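Local coordinates for protein CmeC (Campylobacter jejuni, PDB 4MT4) that probably serves as the trimeric outer-membrane channel of a drug efflux system, giving exported compounds a way out of the cell, at residues N168-E173 with N227-L232; K184-I189 with D413-R418. All coordinates share one frame; numbering follows the deposited sequence.

Interaction 1: N168-E173 with N227-L232; sequences NAYENE and NYLKAL
Ala-169 and Tyr-228 meet where the two segments come nearest: the methyl CB of Ala-169 lies 4.4 Å from ring atom CD2 of Tyr-228, approaching the ring obliquely. The CA atoms of the same two residues lie 7.6 Å apart, the shortest such separation between the two segments. One residue further along each helix is a second touch, of similar extent. The CB bond of Tyr-170 is not aimed at helix 201-236, yet the length of its ring carries OH over to methyl CD1 of Leu-229, 4.1 Å away. This is a van der Waals contact of a hydroxyl with a methyl, and no hydrogen bond joins the two segments. Both belong to the long α-helical barrel characteristic of outer membrane factors, where helices 129-195 and 201-236 follow one another in sequence and pack as neighbours; 227-232 also falls in a predicted coiled coil. The ring of Tyr-170 is also stacked on Tyr-250, in the loop after the short helix 240-245. Leu-229 is buried, and besides Tyr-170 it packs against Asn-247 and against Arg-370 of the second subunit.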
loop_
_atom_site.group_PDB
_atom_site.type_symbol
_atom_site.label_atom_id
_atom_site.label_comp_id
_atom_site.label_asym_id
_atom_site.label_seq_id
_atom_site.Cartn_x
_atom_site.Cartn_y
_atom_site.Cartn_z
ATOM N N ASN B 168 23.697 8.108 15.179
ATOM C CA ASN B 168 24.555 8.294 14.017
ATOM C C ASN B 168 24.455 9.730 13.514
ATOM O O ASN B 168 25.449 10.336 13.118
ATOM C CB ASN B 168 24.164 7.313 12.911
ATOM C CG ASN B 168 25.214 7.196 11.822
ATOM O OD1 ASN B 168 25.081 6.378 10.913
ATOM N ND2 ASN B 168 26.267 7.998 11.914
ATOM N N ALA B 169 23.241 10.267 13.543
ATOM C CA ALA B 169 22.990 11.628 13.092
ATOM C C ALA B 169 23.580 12.648 14.060
ATOM O O ALA B 169 24.074 13.694 13.643
ATOM C CB ALA B 169 21.501 11.858 12.920
ATOM N N TYR B 170 23.531 12.336 15.351
ATOM C CA TYR B 170 24.127 13.195 16.368
ATOM C C TYR B 170 25.645 13.251 16.215
ATOM O O TYR B 170 26.248 14.322 16.305
ATOM C CB TYR B 170 23.766 12.709 17.773
ATOM C CG TYR B 170 22.480 13.281 18.329
ATOM C CD1 TYR B 170 22.364 14.638 18.610
ATOM C CD2 TYR B 170 21.390 12.462 18.594
ATOM C CE1 TYR B 170 21.192 15.164 19.124
ATOM C CE2 TYR B 170 20.216 12.979 19.111
ATOM C CZ TYR B 170 20.121 14.330 19.373
ATOM O OH TYR B 170 18.950 14.842 19.886
ATOM N N GLU B 171 26.250 12.090 15.980
ATOM C CA GLU B 171 27.698 11.977 15.843
ATOM C C GLU B 171 28.221 12.751 14.638
ATOM O O GLU B 171 29.228 13.452 14.732
ATOM C CB GLU B 171 28.106 10.507 15.736
ATOM C CG GLU B 171 28.028 9.747 17.051
ATOM C CD GLU B 171 29.116 10.157 18.023
ATOM O OE1 GLU B 171 30.285 9.779 17.799
ATOM O OE2 GLU B 171 28.803 10.863 19.006
ATOM N N ASN B 172 27.536 12.619 13.507
ATOM C CA ASN B 172 27.924 13.338 12.300
ATOM C C ASN B 172 27.709 14.841 12.446
ATOM O O ASN B 172 28.482 15.640 11.914
ATOM C CB ASN B 172 27.153 12.814 11.087
ATOM C CG ASN B 172 27.622 11.442 10.647
ATOM O OD1 ASN B 172 28.716 11.006 10.998
ATOM N ND2 ASN B 172 26.795 10.758 9.865
ATOM N N GLU B 173 26.662 15.220 13.171
ATOM C CA GLU B 173 26.372 16.628 13.414
ATOM C C GLU B 173 27.427 17.264 14.314
ATOM O O GLU B 173 27.855 18.396 14.083
ATOM C CB GLU B 173 24.987 16.793 14.040
ATOM C CG GLU B 173 24.657 18.224 14.434
ATOM C CD GLU B 173 23.362 18.328 15.208
ATOM O OE1 GLU B 173 22.628 17.321 15.268
ATOM O OE2 GLU B 173 23.082 19.412 15.761
ATOM N N ASN B 227 15.309 14.772 11.329
ATOM C CA ASN B 227 14.475 13.809 10.619
ATOM C C ASN B 227 14.328 12.502 11.388
ATOM O O ASN B 227 13.251 11.903 11.412
ATOM C CB ASN B 227 15.048 13.527 9.229
ATOM C CG ASN B 227 14.169 12.598 8.413
ATOM O OD1 ASN B 227 13.157 13.019 7.851
ATOM N ND2 ASN B 227 14.551 11.328 8.341
ATOM N N TYR B 228 15.416 12.065 12.013
ATOM C CA TYR B 228 15.416 10.824 12.776
ATOM C C TYR B 228 14.915 11.043 14.197
ATOM O O TYR B 228 14.470 10.106 14.857
ATOM C CB TYR B 228 16.815 10.206 12.795
ATOM C CG TYR B 228 17.194 9.533 11.495
ATOM C CD1 TYR B 228 16.574 8.357 11.095
ATOM C CD2 TYR B 228 18.174 10.071 10.670
ATOM C CE1 TYR B 228 16.915 7.735 9.909
ATOM C CE2 TYR B 228 18.523 9.454 9.482
ATOM C CZ TYR B 228 17.889 8.287 9.107
ATOM O OH TYR B 228 18.229 7.667 7.926
ATOM N N LEU B 229 14.991 12.285 14.667
ATOM C CA LEU B 229 14.426 12.633 15.964
ATOM C C LEU B 229 12.908 12.548 15.879
ATOM O O LEU B 229 12.258 11.977 16.756
ATOM C CB LEU B 229 14.862 14.033 16.401
ATOM C CG LEU B 229 15.301 14.196 17.861
ATOM C CD1 LEU B 229 15.273 15.660 18.273
ATOM C CD2 LEU B 229 14.454 13.352 18.806
ATOM N N LYS B 230 12.353 13.119 14.813
ATOM C CA LYS B 230 10.921 13.044 14.549
ATOM C C LYS B 230 10.458 11.597 14.441
ATOM O O LYS B 230 9.426 11.222 14.996
ATOM C CB LYS B 230 10.572 13.796 13.262
ATOM C CG LYS B 230 9.226 13.407 12.664
ATOM C CD LYS B 230 9.112 13.841 11.210
ATOM C CE LYS B 230 7.861 13.270 10.558
ATOM N NZ LYS B 230 7.777 13.615 9.112
ATOM N N ALA B 231 11.233 10.792 13.720
ATOM C CA ALA B 231 10.912 9.384 13.514
ATOM C C ALA B 231 10.856 8.618 14.832
ATOM O O ALA B 231 10.018 7.739 15.012
ATOM C CB ALA B 231 11.925 8.746 12.575
ATOM N N LEU B 232 11.746 8.962 15.756
ATOM C CA LEU B 232 11.795 8.282 17.046
ATOM C C LEU B 232 10.636 8.713 17.946
ATOM O O LEU B 232 10.087 7.902 18.693
ATOM C CB LEU B 232 13.132 8.548 17.741
ATOM C CG LEU B 232 13.376 7.746 19.021
ATOM C CD1 LEU B 232 13.407 6.256 18.714
ATOM C CD2 LEU B 232 14.657 8.186 19.710
#

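Interaction 2: K184-I189 with D413-R418; sequences KEIYRI and DYLEAR
With chi1 at -72° and chi2 at 174°, Ile-186 sets CG1 opposite its carbonyl carbon and extends CD1 straight out toward helix 411-445; Tyr-414, by contrast, has CG opposite its backbone N, which turns its ring to meet that methyl from the facing side. CD1 of Ile-186 then reaches three side chains at once. It lies 3.8 Å from CE2 of Tyr-414, oblique to the ring, and 4.0 Å from CD2 of Leu-415, whose side chain runs past it in the opposite sense. The third partner is Arg-418: its CD is 4.2 Å from the same methyl, which also sits over one face of the guanidinium, displaced toward the rim. That buried residue is anchored back on the first helix, where NH2 of Arg-418 bonds to the carbonyl oxygen of Ala-179, while Tyr-414 stacks on Tyr-404. Because the segment axes come no nearer than 13.1 Å, the contact depends on side-chain reach and involves little backbone approach. The two segments run nearly antiparallel (172°), and between them one isoleucine methyl makes all the close contacts, an arrangement in keeping with the long helical barrel of the outer membrane efflux family.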
loop_
_atom_site.group_PDB
_atom_site.type_symbol
_atom_site.label_atom_id
_atom_site.label_comp_id
_atom_site.label_asym_id
_atom_site.label_seq_id
_atom_site.Cartn_x
_atom_site.Cartn_y
_atom_site.Cartn_z
ATOM N N LYS B 184 35.893 28.292 10.698
ATOM C CA LYS B 184 35.628 29.700 10.954
ATOM C C LYS B 184 36.888 30.377 11.477
ATOM O O LYS B 184 37.162 31.536 11.166
ATOM C CB LYS B 184 34.485 29.864 11.955
ATOM C CG LYS B 184 33.988 31.291 12.092
ATOM C CD LYS B 184 33.702 31.639 13.542
ATOM C CE LYS B 184 32.677 30.701 14.154
ATOM N NZ LYS B 184 32.423 31.026 15.585
ATOM N N GLU B 185 37.650 29.638 12.276
ATOM C CA GLU B 185 38.915 30.130 12.805
ATOM C C GLU B 185 39.936 30.287 11.686
ATOM O O GLU B 185 40.719 31.235 11.680
ATOM C CB GLU B 185 39.452 29.186 13.883
ATOM C CG GLU B 185 40.798 29.599 14.464
ATOM C CD GLU B 185 40.737 30.917 15.216
ATOM O OE1 GLU B 185 39.641 31.289 15.686
ATOM O OE2 GLU B 185 41.788 31.583 15.336
ATOM N N ILE B 186 39.923 29.352 10.743
ATOM C CA ILE B 186 40.813 29.413 9.591
ATOM C C ILE B 186 40.553 30.677 8.775
ATOM O O ILE B 186 41.487 31.379 8.385
ATOM C CB ILE B 186 40.653 28.171 8.689
ATOM C CG1 ILE B 186 41.249 26.937 9.371
ATOM C CG2 ILE B 186 41.322 28.394 7.341
ATOM C CD1 ILE B 186 41.001 25.645 8.622
ATOM N N TYR B 187 39.280 30.973 8.538
ATOM C CA TYR B 187 38.906 32.155 7.772
ATOM C C TYR B 187 39.250 33.442 8.522
ATOM O O TYR B 187 39.686 34.420 7.915
ATOM C CB TYR B 187 37.416 32.132 7.432
ATOM C CG TYR B 187 36.955 33.390 6.734
ATOM C CD1 TYR B 187 37.277 33.627 5.406
ATOM C CD2 TYR B 187 36.207 34.349 7.408
ATOM C CE1 TYR B 187 36.867 34.778 4.764
ATOM C CE2 TYR B 187 35.791 35.503 6.776
ATOM C CZ TYR B 187 36.123 35.713 5.454
ATOM O OH TYR B 187 35.711 36.862 4.817
ATOM N N ARG B 188 39.053 33.434 9.837
ATOM C CA ARG B 188 39.342 34.603 10.663
ATOM C C ARG B 188 40.822 34.964 10.588
ATOM O O ARG B 188 41.184 36.137 10.531
ATOM C CB ARG B 188 38.938 34.354 12.117
ATOM C CG ARG B 188 38.969 35.598 12.992
ATOM C CD ARG B 188 38.875 35.239 14.464
ATOM N NE ARG B 188 40.067 34.535 14.923
ATOM C CZ ARG B 188 41.134 35.135 15.440
ATOM N NH1 ARG B 188 41.157 36.456 15.567
ATOM N NH2 ARG B 188 42.179 34.419 15.833
ATOM N N ILE B 189 41.672 33.941 10.584
ATOM C CA ILE B 189 43.111 34.140 10.466
ATOM C C ILE B 189 43.469 34.710 9.097
ATOM O O ILE B 189 44.226 35.676 8.993
ATOM C CB ILE B 189 43.885 32.824 10.689
ATOM C CG1 ILE B 189 43.682 32.320 12.119
ATOM C CG2 ILE B 189 45.366 33.019 10.411
ATOM C CD1 ILE B 189 44.114 33.305 13.183
ATOM N N ASP B 413 45.868 22.510 -0.252
ATOM C CA ASP B 413 46.254 21.158 0.137
ATOM C C ASP B 413 45.897 20.878 1.594
ATOM O O ASP B 413 45.562 19.751 1.955
ATOM C CB ASP B 413 47.753 20.938 -0.085
ATOM C CG ASP B 413 48.090 20.626 -1.530
ATOM O OD1 ASP B 413 47.244 20.884 -2.412
ATOM O OD2 ASP B 413 49.205 20.125 -1.785
ATOM N N TYR B 414 45.963 21.912 2.427
ATOM C CA TYR B 414 45.653 21.767 3.845
ATOM C C TYR B 414 44.155 21.573 4.073
ATOM O O TYR B 414 43.745 20.717 4.857
ATOM C CB TYR B 414 46.155 22.981 4.628
ATOM C CG TYR B 414 45.657 23.034 6.055
ATOM C CD1 TYR B 414 46.006 22.050 6.970
ATOM C CD2 TYR B 414 44.844 24.073 6.489
ATOM C CE1 TYR B 414 45.552 22.095 8.274
ATOM C CE2 TYR B 414 44.388 24.128 7.790
ATOM C CZ TYR B 414 44.744 23.135 8.679
ATOM O OH TYR B 414 44.293 23.182 9.979
ATOM N N LEU B 415 43.343 22.364 3.378
ATOM C CA LEU B 415 41.890 22.258 3.474
ATOM C C LEU B 415 41.402 20.906 2.965
ATOM O O LEU B 415 40.446 20.341 3.494
ATOM C CB LEU B 415 41.215 23.385 2.690
ATOM C CG LEU B 415 41.432 24.809 3.203
ATOM C CD1 LEU B 415 40.699 25.808 2.321
ATOM C CD2 LEU B 415 40.989 24.939 4.651
ATOM N N GLU B 416 42.069 20.400 1.934
ATOM C CA GLU B 416 41.726 19.110 1.349
ATOM C C GLU B 416 41.984 17.968 2.326
ATOM O O GLU B 416 41.143 17.087 2.497
ATOM C CB GLU B 416 42.515 18.881 0.059
ATOM C CG GLU B 416 42.404 17.470 -0.498
ATOM C CD GLU B 416 43.227 17.270 -1.756
ATOM O OE1 GLU B 416 43.392 18.239 -2.527
ATOM O OE2 GLU B 416 43.713 16.140 -1.973
ATOM N N ALA B 417 43.150 17.990 2.964
ATOM C CA ALA B 417 43.525 16.949 3.917
ATOM C C ALA B 417 42.565 16.930 5.101
ATOM O O ALA B 417 42.235 15.869 5.633
ATOM C CB ALA B 417 44.955 17.157 4.392
ATOM N N ARG B 418 42.121 18.118 5.496
ATOM C CA ARG B 418 41.172 18.278 6.588
ATOM C C ARG B 418 39.781 17.773 6.200
ATOM O O ARG B 418 39.088 17.151 7.006
ATOM C CB ARG B 418 41.108 19.749 7.001
ATOM C CG ARG B 418 40.018 20.105 7.991
ATOM C CD ARG B 418 39.980 21.611 8.206
ATOM N NE ARG B 418 38.737 22.054 8.829
ATOM C CZ ARG B 418 38.595 22.277 10.130
ATOM N NH1 ARG B 418 39.623 22.099 10.949
ATOM N NH2 ARG B 418 37.428 22.680 10.611
#

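How the interactions relate
Helix 129-195 is common to both contacts and lies beside helices 201-236 and 411-445 at both levels; each contact samples one of these pairings. Interaction 1 joins it to helix 201-236, its successor in sequence; interaction 2, nearer its C-terminal end, joins it to helix 411-445 from the second efflux-protein region of the chain. Along the chain the order is 168-173, 184-189, 227-232, 413-418, so the two pairings interlace. Their centres are 27 Å apart and their nearest atoms about 11 Å, without touching, on the same side of the chain's centre. Together they add helix 411-445, far off in sequence, to the local pair 129-195 and 201-236, linking both halves of the subunit within the α-helical part of the trimeric channel.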